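Local coordinates for protein lipoxygenase (Cyanothece sp., PDB 5EK8) that probably inserts both atoms of molecular oxygen into polyunsaturated fatty acids at a non-heme iron centre, as a 9R-lipoxygenase, at residues Lys40-Ile45 against Ser84-Lys89; Leu73-Arg78 against Leu115-Ile120; Thr307-Gln312 against Glu337-Ala342. All coordinates share one frame; numbering follows the deposited sequence.

Interaction 1. Residues Lys40-Ile45 against Ser84-Lys89; sequences KTQEAI and SDYLGK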
loop_
_atom_site.group_PDB
_atom_site.type_symbol
_atom_site.label_atom_id
_atom_site.label_comp_id
_atom_site.label_asym_id
_atom_site.label_seq_id
_atom_site.Cartn_x
_atom_site.Cartn_y
_atom_site.Cartn_z
ATOM N N LYS A 40 24.014 18.117 2.721
ATOM C CA LYS A 40 24.949 18.370 3.803
ATOM C C LYS A 40 24.338 19.357 4.771
ATOM O O LYS A 40 24.055 20.492 4.396
ATOM C CB LYS A 40 26.273 18.914 3.264
ATOM C CG LYS A 40 26.989 17.999 2.285
ATOM C CD LYS A 40 26.429 18.116 0.873
ATOM C CE LYS A 40 27.106 17.132 -0.074
ATOM N NZ LYS A 40 26.988 15.713 0.382
ATOM N N THR A 41 24.120 18.935 6.009
ATOM C CA THR A 41 23.523 19.835 6.984
ATOM C C THR A 41 24.529 20.915 7.383
ATOM O O THR A 41 25.616 20.622 7.881
ATOM C CB THR A 41 23.018 19.083 8.235
ATOM O OG1 THR A 41 23.931 19.268 9.321
ATOM C CG2 THR A 41 22.846 17.597 7.939
ATOM N N GLN A 42 24.159 22.167 7.131
ATOM C CA GLN A 42 25.031 23.305 7.388
ATOM C C GLN A 42 24.935 23.744 8.841
ATOM O O GLN A 42 23.935 23.482 9.508
ATOM C CB GLN A 42 24.673 24.465 6.461
ATOM C CG GLN A 42 24.590 24.078 4.999
ATOM C CD GLN A 42 25.949 23.788 4.408
ATOM O OE1 GLN A 42 26.968 24.264 4.908
ATOM N NE2 GLN A 42 25.976 22.995 3.343
ATOM N N GLU A 43 25.970 24.420 9.326
ATOM C CA GLU A 43 26.011 24.846 10.719
ATOM C C GLU A 43 25.430 26.246 10.900
ATOM O O GLU A 43 25.386 27.038 9.960
ATOM C CB GLU A 43 27.445 24.794 11.243
ATOM C CG GLU A 43 27.581 24.118 12.596
ATOM C CD GLU A 43 28.929 23.447 12.778
ATOM O OE1 GLU A 43 29.730 23.448 11.821
ATOM O OE2 GLU A 43 29.185 22.913 13.880
ATOM N N ALA A 44 24.979 26.537 12.116
ATOM C CA ALA A 44 24.386 27.830 12.431
ATOM C C ALA A 44 25.386 28.955 12.212
ATOM O O ALA A 44 26.565 28.825 12.541
ATOM C CB ALA A 44 23.881 27.846 13.867
ATOM N N ILE A 45 24.909 30.060 11.653
ATOM C CA ILE A 45 25.759 31.217 11.416
ATOM C C ILE A 45 25.934 32.019 12.699
ATOM O O ILE A 45 25.222 32.994 12.939
ATOM C CB ILE A 45 25.184 32.127 10.320
ATOM C CG1 ILE A 45 24.883 31.314 9.062
ATOM C CG2 ILE A 45 26.162 33.246 9.993
ATOM C CD1 ILE A 45 26.100 31.021 8.221
ATOM N N SER A 84 27.862 26.642 -5.527
ATOM C CA SER A 84 27.043 27.507 -4.685
ATOM C C SER A 84 27.652 27.666 -3.297
ATOM O O SER A 84 28.417 26.810 -2.847
ATOM C CB SER A 84 25.624 26.950 -4.572
ATOM O OG SER A 84 24.985 26.927 -5.836
ATOM N N ASP A 85 27.312 28.758 -2.617
ATOM C CA ASP A 85 27.862 28.993 -1.280
ATOM C C ASP A 85 26.771 29.112 -0.217
ATOM O O ASP A 85 25.757 29.756 -0.439
ATOM C CB ASP A 85 28.730 30.254 -1.270
ATOM C CG ASP A 85 29.839 30.209 -2.308
ATOM O OD1 ASP A 85 30.705 29.310 -2.215
ATOM O OD2 ASP A 85 29.848 31.080 -3.209
ATOM N N TYR A 86 26.976 28.495 0.941
ATOM C CA TYR A 86 25.987 28.569 2.013
ATOM C C TYR A 86 26.075 29.893 2.766
ATOM O O TYR A 86 27.163 30.344 3.136
ATOM C CB TYR A 86 26.159 27.398 2.979
ATOM C CG TYR A 86 25.407 27.556 4.280
ATOM C CD1 TYR A 86 24.028 27.363 4.342
ATOM C CD2 TYR A 86 26.076 27.893 5.454
ATOM C CE1 TYR A 86 23.340 27.501 5.537
ATOM C CE2 TYR A 86 25.400 28.034 6.647
ATOM C CZ TYR A 86 24.036 27.838 6.686
ATOM O OH TYR A 86 23.374 27.979 7.884
ATOM N N LEU A 87 24.917 30.508 2.997
ATOM C CA LEU A 87 24.860 31.839 3.597
ATOM C C LEU A 87 24.119 31.870 4.936
ATOM O O LEU A 87 24.457 32.671 5.810
ATOM C CB LEU A 87 24.208 32.829 2.624
ATOM C CG LEU A 87 24.885 32.950 1.255
ATOM C CD1 LEU A 87 24.250 34.055 0.436
ATOM C CD2 LEU A 87 26.396 33.171 1.395
ATOM N N GLY A 88 23.116 31.007 5.099
ATOM C CA GLY A 88 22.347 30.976 6.332
ATOM C C GLY A 88 21.199 29.984 6.373
ATOM O O GLY A 88 20.701 29.547 5.336
ATOM N N LYS A 89 20.773 29.637 7.585
ATOM C CA LYS A 89 19.706 28.658 7.792
ATOM C C LYS A 89 18.463 29.285 8.415
ATOM O O LYS A 89 18.449 30.474 8.725
ATOM C CB LYS A 89 20.198 27.521 8.686
ATOM C CG LYS A 89 20.612 26.264 7.953
ATOM C CD LYS A 89 21.345 25.330 8.902
ATOM C CE LYS A 89 20.607 25.210 10.227
ATOM N NZ LYS A 89 21.433 24.533 11.258
#

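Interaction 2. Residues Leu73-Arg78 against Leu115-Ile120; sequences LEVWDR and LELRVI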
loop_
_atom_site.group_PDB
_atom_site.type_symbol
_atom_site.label_atom_id
_atom_site.label_comp_id
_atom_site.label_asym_id
_atom_site.label_seq_id
_atom_site.Cartn_x
_atom_site.Cartn_y
_atom_site.Cartn_z
ATOM N N LEU A 73 14.604 26.090 5.743
ATOM C CA LEU A 73 15.006 26.871 4.587
ATOM C C LEU A 73 16.480 27.226 4.682
ATOM O O LEU A 73 16.975 27.581 5.754
ATOM C CB LEU A 73 14.165 28.144 4.481
ATOM C CG LEU A 73 13.028 28.210 3.462
ATOM C CD1 LEU A 73 12.286 26.892 3.359
ATOM C CD2 LEU A 73 12.077 29.325 3.867
ATOM N N GLU A 74 17.180 27.128 3.559
ATOM C CA GLU A 74 18.582 27.517 3.516
ATOM C C GLU A 74 18.806 28.609 2.471
ATOM O O GLU A 74 18.348 28.503 1.332
ATOM C CB GLU A 74 19.471 26.305 3.228
ATOM C CG GLU A 74 19.437 25.228 4.317
ATOM C CD GLU A 74 20.327 24.024 4.008
ATOM O OE1 GLU A 74 20.797 23.898 2.855
ATOM O OE2 GLU A 74 20.557 23.201 4.922
ATOM N N VAL A 75 19.495 29.669 2.868
ATOM C CA VAL A 75 19.851 30.722 1.929
ATOM C C VAL A 75 21.224 30.441 1.332
ATOM O O VAL A 75 22.213 30.302 2.048
ATOM C CB VAL A 75 19.843 32.107 2.594
ATOM C CG1 VAL A 75 20.589 33.115 1.734
ATOM C CG2 VAL A 75 18.417 32.560 2.837
ATOM N N TRP A 76 21.267 30.346 0.010
ATOM C CA TRP A 76 22.496 30.057 -0.711
ATOM C C TRP A 76 22.772 31.119 -1.758
ATOM O O TRP A 76 21.855 31.755 -2.266
ATOM C CB TRP A 76 22.412 28.689 -1.393
ATOM C CG TRP A 76 22.454 27.523 -0.459
ATOM C CD1 TRP A 76 21.460 27.112 0.372
ATOM C CD2 TRP A 76 23.539 26.603 -0.274
ATOM N NE1 TRP A 76 21.855 25.995 1.071
ATOM C CE2 TRP A 76 23.129 25.664 0.694
ATOM C CE3 TRP A 76 24.818 26.486 -0.830
ATOM C CZ2 TRP A 76 23.953 24.619 1.120
ATOM C CZ3 TRP A 76 25.633 25.446 -0.409
ATOM C CH2 TRP A 76 25.201 24.533 0.563
ATOM N N ASP A 77 24.040 31.302 -2.089
ATOM C CA ASP A 77 24.394 32.060 -3.268
ATOM C C ASP A 77 24.557 31.115 -4.443
ATOM O O ASP A 77 25.410 30.215 -4.417
ATOM C CB ASP A 77 25.679 32.849 -3.061
ATOM C CG ASP A 77 26.091 33.599 -4.304
ATOM O OD1 ASP A 77 26.769 33.008 -5.171
ATOM O OD2 ASP A 77 25.725 34.783 -4.424
ATOM N N ARG A 78 23.728 31.321 -5.462
ATOM C CA ARG A 78 23.860 30.616 -6.725
ATOM C C ARG A 78 24.753 31.428 -7.650
ATOM O O ARG A 78 24.484 32.600 -7.924
ATOM C CB ARG A 78 22.489 30.386 -7.369
ATOM C CG ARG A 78 21.676 31.659 -7.521
ATOM C CD ARG A 78 20.619 31.549 -8.590
ATOM N NE ARG A 78 20.084 32.863 -8.943
ATOM C CZ ARG A 78 20.521 33.596 -9.961
ATOM N NH1 ARG A 78 21.498 33.143 -10.734
ATOM N NH2 ARG A 78 19.980 34.781 -10.210
ATOM N N LEU A 115 20.931 35.637 -4.723
ATOM C CA LEU A 115 20.244 34.747 -3.791
ATOM C C LEU A 115 19.520 33.560 -4.418
ATOM O O LEU A 115 19.072 33.603 -5.564
ATOM C CB LEU A 115 19.257 35.551 -2.946
ATOM C CG LEU A 115 19.933 36.465 -1.923
ATOM C CD1 LEU A 115 18.904 37.183 -1.070
ATOM C CD2 LEU A 115 20.899 35.671 -1.053
ATOM N N GLU A 116 19.432 32.499 -3.623
ATOM C CA GLU A 116 18.774 31.252 -3.978
ATOM C C GLU A 116 18.243 30.621 -2.700
ATOM O O GLU A 116 18.990 30.412 -1.747
ATOM C CB GLU A 116 19.738 30.301 -4.690
ATOM C CG GLU A 116 19.339 28.834 -4.606
ATOM C CD GLU A 116 20.323 27.910 -5.319
ATOM O OE1 GLU A 116 20.951 27.064 -4.645
ATOM O OE2 GLU A 116 20.463 28.028 -6.557
ATOM N N LEU A 117 16.949 30.337 -2.671
ATOM C CA LEU A 117 16.323 29.787 -1.478
ATOM C C LEU A 117 16.054 28.295 -1.626
ATOM O O LEU A 117 15.425 27.864 -2.587
ATOM C CB LEU A 117 15.020 30.525 -1.180
ATOM C CG LEU A 117 14.459 30.349 0.229
ATOM C CD1 LEU A 117 15.386 30.995 1.252
ATOM C CD2 LEU A 117 13.052 30.931 0.308
ATOM N N ARG A 118 16.532 27.506 -0.673
ATOM C CA ARG A 118 16.326 26.067 -0.723
ATOM C C ARG A 118 15.343 25.593 0.339
ATOM O O ARG A 118 15.499 25.884 1.527
ATOM C CB ARG A 118 17.652 25.323 -0.564
ATOM C CG ARG A 118 18.679 25.664 -1.623
ATOM C CD ARG A 118 19.815 24.657 -1.639
ATOM N NE ARG A 118 20.917 25.100 -2.486
ATOM C CZ ARG A 118 22.073 24.454 -2.608
ATOM N NH1 ARG A 118 22.279 23.326 -1.939
ATOM N NH2 ARG A 118 23.021 24.936 -3.400
ATOM N N VAL A 119 14.325 24.869 -0.111
ATOM C CA VAL A 119 13.411 24.174 0.776
ATOM C C VAL A 119 14.008 22.806 1.065
ATOM O O VAL A 119 14.285 22.028 0.137
ATOM C CB VAL A 119 11.998 24.023 0.165
ATOM C CG1 VAL A 119 11.046 23.408 1.179
ATOM C CG2 VAL A 119 11.468 25.377 -0.314
ATOM N N ILE A 120 14.190 22.535 2.357
ATOM C CA ILE A 120 14.914 21.367 2.839
ATOM C C ILE A 120 14.017 20.339 3.536
ATOM O O ILE A 120 13.294 20.653 4.483
ATOM C CB ILE A 120 16.037 21.786 3.818
ATOM C CG1 ILE A 120 16.958 22.813 3.159
ATOM C CG2 ILE A 120 16.839 20.575 4.282
ATOM C CD1 ILE A 120 17.628 22.304 1.905
#

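Interaction 3. Residues Thr307-Gln312 against Glu337-Ala342; sequences TMITIQ and EKWLQA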
loop_
_atom_site.group_PDB
_atom_site.type_symbol
_atom_site.label_atom_id
_atom_site.label_comp_id
_atom_site.label_asym_id
_atom_site.label_seq_id
_atom_site.Cartn_x
_atom_site.Cartn_y
_atom_site.Cartn_z
ATOM N N THR A 307 -20.832 -26.579 4.144
ATOM C CA THR A 307 -22.087 -27.293 3.936
ATOM C C THR A 307 -22.503 -27.306 2.466
ATOM O O THR A 307 -22.950 -28.334 1.957
ATOM C CB THR A 307 -23.211 -26.686 4.772
ATOM O OG1 THR A 307 -23.413 -25.324 4.378
ATOM C CG2 THR A 307 -22.843 -26.730 6.239
ATOM N N MET A 308 -22.368 -26.167 1.792
ATOM C CA MET A 308 -22.585 -26.112 0.348
ATOM C C MET A 308 -21.907 -24.908 -0.290
ATOM O O MET A 308 -21.404 -24.029 0.395
ATOM C CB MET A 308 -24.081 -26.091 0.014
ATOM C CG MET A 308 -24.812 -24.819 0.416
ATOM S SD MET A 308 -26.518 -24.810 -0.187
ATOM C CE MET A 308 -27.189 -26.270 0.608
ATOM N N ILE A 309 -21.877 -24.901 -1.615
ATOM C CA ILE A 309 -21.378 -23.783 -2.392
ATOM C C ILE A 309 -22.335 -23.623 -3.549
ATOM O O ILE A 309 -22.593 -24.575 -4.290
ATOM C CB ILE A 309 -19.936 -24.002 -2.930
ATOM C CG1 ILE A 309 -18.929 -24.155 -1.788
ATOM C CG2 ILE A 309 -19.513 -22.856 -3.848
ATOM C CD1 ILE A 309 -17.528 -24.429 -2.265
ATOM N N THR A 310 -22.890 -22.428 -3.686
ATOM C CA THR A 310 -23.767 -22.144 -4.801
ATOM C C THR A 310 -23.019 -21.302 -5.819
ATOM O O THR A 310 -22.219 -20.422 -5.463
ATOM C CB THR A 310 -25.045 -21.424 -4.354
ATOM O OG1 THR A 310 -24.749 -20.051 -4.060
ATOM C CG2 THR A 310 -25.621 -22.103 -3.126
ATOM N N ILE A 311 -23.271 -21.594 -7.089
ATOM C CA ILE A 311 -22.606 -20.886 -8.171
ATOM C C ILE A 311 -23.616 -20.410 -9.210
ATOM O O ILE A 311 -24.364 -21.203 -9.781
ATOM C CB ILE A 311 -21.544 -21.766 -8.865
ATOM C CG1 ILE A 311 -20.454 -22.189 -7.878
ATOM C CG2 ILE A 311 -20.928 -21.024 -10.041
ATOM C CD1 ILE A 311 -19.409 -23.121 -8.482
ATOM N N GLN A 312 -23.637 -19.106 -9.449
ATOM C CA GLN A 312 -24.508 -18.556 -10.476
ATOM C C GLN A 312 -23.681 -17.743 -11.465
ATOM O O GLN A 312 -23.135 -16.701 -11.115
ATOM C CB GLN A 312 -25.609 -17.706 -9.846
ATOM C CG GLN A 312 -26.689 -17.321 -10.819
ATOM C CD GLN A 312 -27.833 -16.598 -10.162
ATOM O OE1 GLN A 312 -28.977 -16.757 -10.570
ATOM N NE2 GLN A 312 -27.536 -15.802 -9.136
ATOM N N GLU A 337 -16.471 -34.450 -7.885
ATOM C CA GLU A 337 -15.575 -33.593 -8.643
ATOM C C GLU A 337 -16.218 -32.239 -8.907
ATOM O O GLU A 337 -15.516 -31.245 -9.057
ATOM C CB GLU A 337 -15.153 -34.257 -9.963
ATOM C CG GLU A 337 -16.101 -34.056 -11.135
ATOM C CD GLU A 337 -17.270 -35.023 -11.120
ATOM O OE1 GLU A 337 -17.435 -35.746 -10.112
ATOM O OE2 GLU A 337 -18.015 -35.069 -12.124
ATOM N N LYS A 338 -17.546 -32.190 -8.953
ATOM C CA LYS A 338 -18.222 -30.910 -9.125
ATOM C C LYS A 338 -18.147 -30.121 -7.825
ATOM O O LYS A 338 -18.152 -28.887 -7.835
ATOM C CB LYS A 338 -19.667 -31.103 -9.588
ATOM C CG LYS A 338 -19.753 -31.436 -11.075
ATOM C CD LYS A 338 -21.098 -31.094 -11.682
ATOM C CE LYS A 338 -20.943 -30.720 -13.155
ATOM N NZ LYS A 338 -19.944 -31.584 -13.852
ATOM N N TRP A 339 -18.043 -30.837 -6.711
ATOM C CA TRP A 339 -17.749 -30.204 -5.432
ATOM C C TRP A 339 -16.343 -29.598 -5.453
ATOM O O TRP A 339 -16.155 -28.426 -5.103
ATOM C CB TRP A 339 -17.890 -31.207 -4.285
ATOM C CG TRP A 339 -17.437 -30.679 -2.957
ATOM C CD1 TRP A 339 -16.428 -31.169 -2.185
ATOM C CD2 TRP A 339 -17.970 -29.550 -2.250
ATOM N NE1 TRP A 339 -16.304 -30.425 -1.036
ATOM C CE2 TRP A 339 -17.237 -29.421 -1.055
ATOM C CE3 TRP A 339 -18.998 -28.638 -2.509
ATOM C CZ2 TRP A 339 -17.498 -28.420 -0.121
ATOM C CZ3 TRP A 339 -19.255 -27.643 -1.583
ATOM C CH2 TRP A 339 -18.508 -27.542 -0.405
ATOM N N LEU A 340 -15.360 -30.392 -5.877
ATOM C CA LEU A 340 -13.979 -29.903 -5.968
ATOM C C LEU A 340 -13.848 -28.685 -6.895
ATOM O O LEU A 340 -13.159 -27.701 -6.578
ATOM C CB LEU A 340 -13.052 -31.024 -6.448
ATOM C CG LEU A 340 -12.815 -32.170 -5.460
ATOM C CD1 LEU A 340 -12.375 -33.432 -6.183
ATOM C CD2 LEU A 340 -11.796 -31.757 -4.413
ATOM N N GLN A 341 -14.523 -28.756 -8.037
ATOM C CA GLN A 341 -14.520 -27.675 -9.019
ATOM C C GLN A 341 -15.211 -26.421 -8.472
ATOM O O GLN A 341 -14.766 -25.296 -8.724
ATOM C CB GLN A 341 -15.186 -28.146 -10.316
ATOM C CG GLN A 341 -14.346 -29.162 -11.086
ATOM C CD GLN A 341 -15.176 -30.066 -11.982
ATOM O OE1 GLN A 341 -16.380 -29.869 -12.147
ATOM N NE2 GLN A 341 -14.532 -31.072 -12.558
ATOM N N ALA A 342 -16.286 -26.622 -7.712
ATOM C CA ALA A 342 -16.938 -25.514 -7.020
ATOM C C ALA A 342 -15.964 -24.839 -6.055
ATOM O O ALA A 342 -15.871 -23.605 -6.008
ATOM C CB ALA A 342 -18.176 -25.996 -6.276
#

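Interaction 1. Residues Lys40-Ile45 against Ser84-Lys89
Gln42 lies over the ring of Tyr86, where the loop 40-45 covers the outer strand 82-91 of a four-stranded antiparallel sheet, consistent with the protein's PLAT domain. Gln42 CB stands 3.4 Å from the centroid of the Tyr86 ring and only 10° off the ring normal, the geometry of a CH-pi contact. Gln42 CG lies 3.4 Å from Tyr86 CD1, and the bend at the second torsion of Gln42 (chi2 -71°) lays the amide over the CB end of the ring, its plane only moderately inclined to it. Ile45 reaches the same tyrosine from the other direction: Ile45 CD1 meets Tyr86 CE2 at 3.4 Å, obliquely to the ring, and CG1 of Ile45 rests 3.7 Å from Gly88 CA. A polar tie comes from Lys89, whose side chain kinks near its middle and gives a hydrogen bond from NZ to the backbone O of Gln42, 3.2 Å long. The C=O...N angle is 149°, and the donor sits somewhat out of the carbonyl plane.

The next shell ties the strand that carries the ring into the sheet. Leu87 and Gly88 form a classic beta bulge, both facing Val75 of strand 72-79, and both have backbone hydrogen bonds with it. Leu87 points away from the loop and touches Val75, Asp77 and Leu115, while Ile45 also packs on Leu52. The bulge reaches the tyrosine directly: on the ring face opposite Gln42, Gly88 N lies 3.5 Å above the plane of Tyr86, displaced toward the rim.

Interaction 2. Residues Leu73-Arg78 against Leu115-Ile120
Trp76 and Arg118 stack on one face of an antiparallel strand pair, 73-78 beside 115-120, the two central strands of a four-stranded sheet. Leu73, Val75, Leu117 and Val119 line the other face. The apolar side is the tightly packed one: Val75 sends one methyl to each of two leucines, CG2 to Leu117 CD1 and CG1 to Leu115 CD2, both at 3.8 Å, and Leu73 CD2 lies 4.0 Å from Leu117 CD2. Phe98, Ile100 and Tyr102 of strand 97-102 touch Leu73, Val75 and Leu115 here.

Between the faces, backbone hydrogen bonds join Glu74 with Arg118 and Trp76 with Glu116 in both directions. Of the four, Glu116 N to Trp76 O is weak, its angle at the hydrogen being 122°.

The opposite side is more polar, and though Glu74 and Glu116 are buried, Trp76, Arg118 and Arg78 stay partly exposed. Here the Arg118 chain runs extended from CG to NE (chi2 -165°) and lays its guanidinium flat on the indole, with planes 4° apart and centres separated by 3.6 Å, a stack that is also cation-pi. Glu116 fixes the rotation of that group from its edge, because OE1 accepts from both NE and NH2 of Arg118 in a side-on salt bridge. Arg78 crosses Glu116 at a slant, but its charged end reaches out to a salt bridge with Asp146. The indole is steered from its own strand: Trp76 NE1 donates to Glu74 OE1 at 2.9 Å, with the acceptor close to the ring plane.

Interaction 3. Residues Thr307-Gln312 against Glu337-Ala342
Strand 307-312 and segment 337-342, the start of helix 337-377, run at 70° to each other, their axes 9.3 Å apart at closest, and Ile309 with Ala342 forms the nearest backbone pair, 6.6 Å between CA atoms. No hydrogen bond spans the contact; the meeting side chains are apolar. Trp339 has its CG anti to the backbone N (chi1 173°), which brings the six-membered ring against the strand. There CZ3 of Trp339 approaches CG1 of Ile309 to 3.5 Å, the two side chains crossing at about a right angle. At the other end of the indole, NE1 of Trp339 is satisfied by a hydrogen bond to Asp247. One turn along the helix, at the small Ala342, the helix backbone comes nearest the strand; Ala342 CB lies 3.8 Å from Ile311 CD1 and 4.2 Å from Ile309 CG2. Thr307 and Met308, both facing Tyr296, make a classic beta bulge at the edge of the indole, where Met308 C lies 4.0 Å from Trp339 CZ3. The arrangement is that of a helix laid across one face of an antiparallel sheet, here by the opening turns of helix 337-377, which farther on carries the iron ligands His359 and His364.

Overall arrangement
Interactions 1 and 2 reach the same sheet, in which strands 82-91 and 72-79 are neighbours: Gly88 O and Val75 N lie 2.7 Å apart, a probable hydrogen bond, and Gln42 packs on Trp76. Interaction 2 is the buried centre, with a regular backbone ladder, an apolar face and a charged, stacked face. Interaction 1 is only partly buried, a loop lying over the sheet's outer strand through an aromatic ring and one lysine bond. Interaction 3 stands on the opposite side of the chain's centre, its centre about 70 Å from that of interaction 1. Buried like interaction 2, it joins helix to strand mainly by apolar side chains, with no hydrogen bond across.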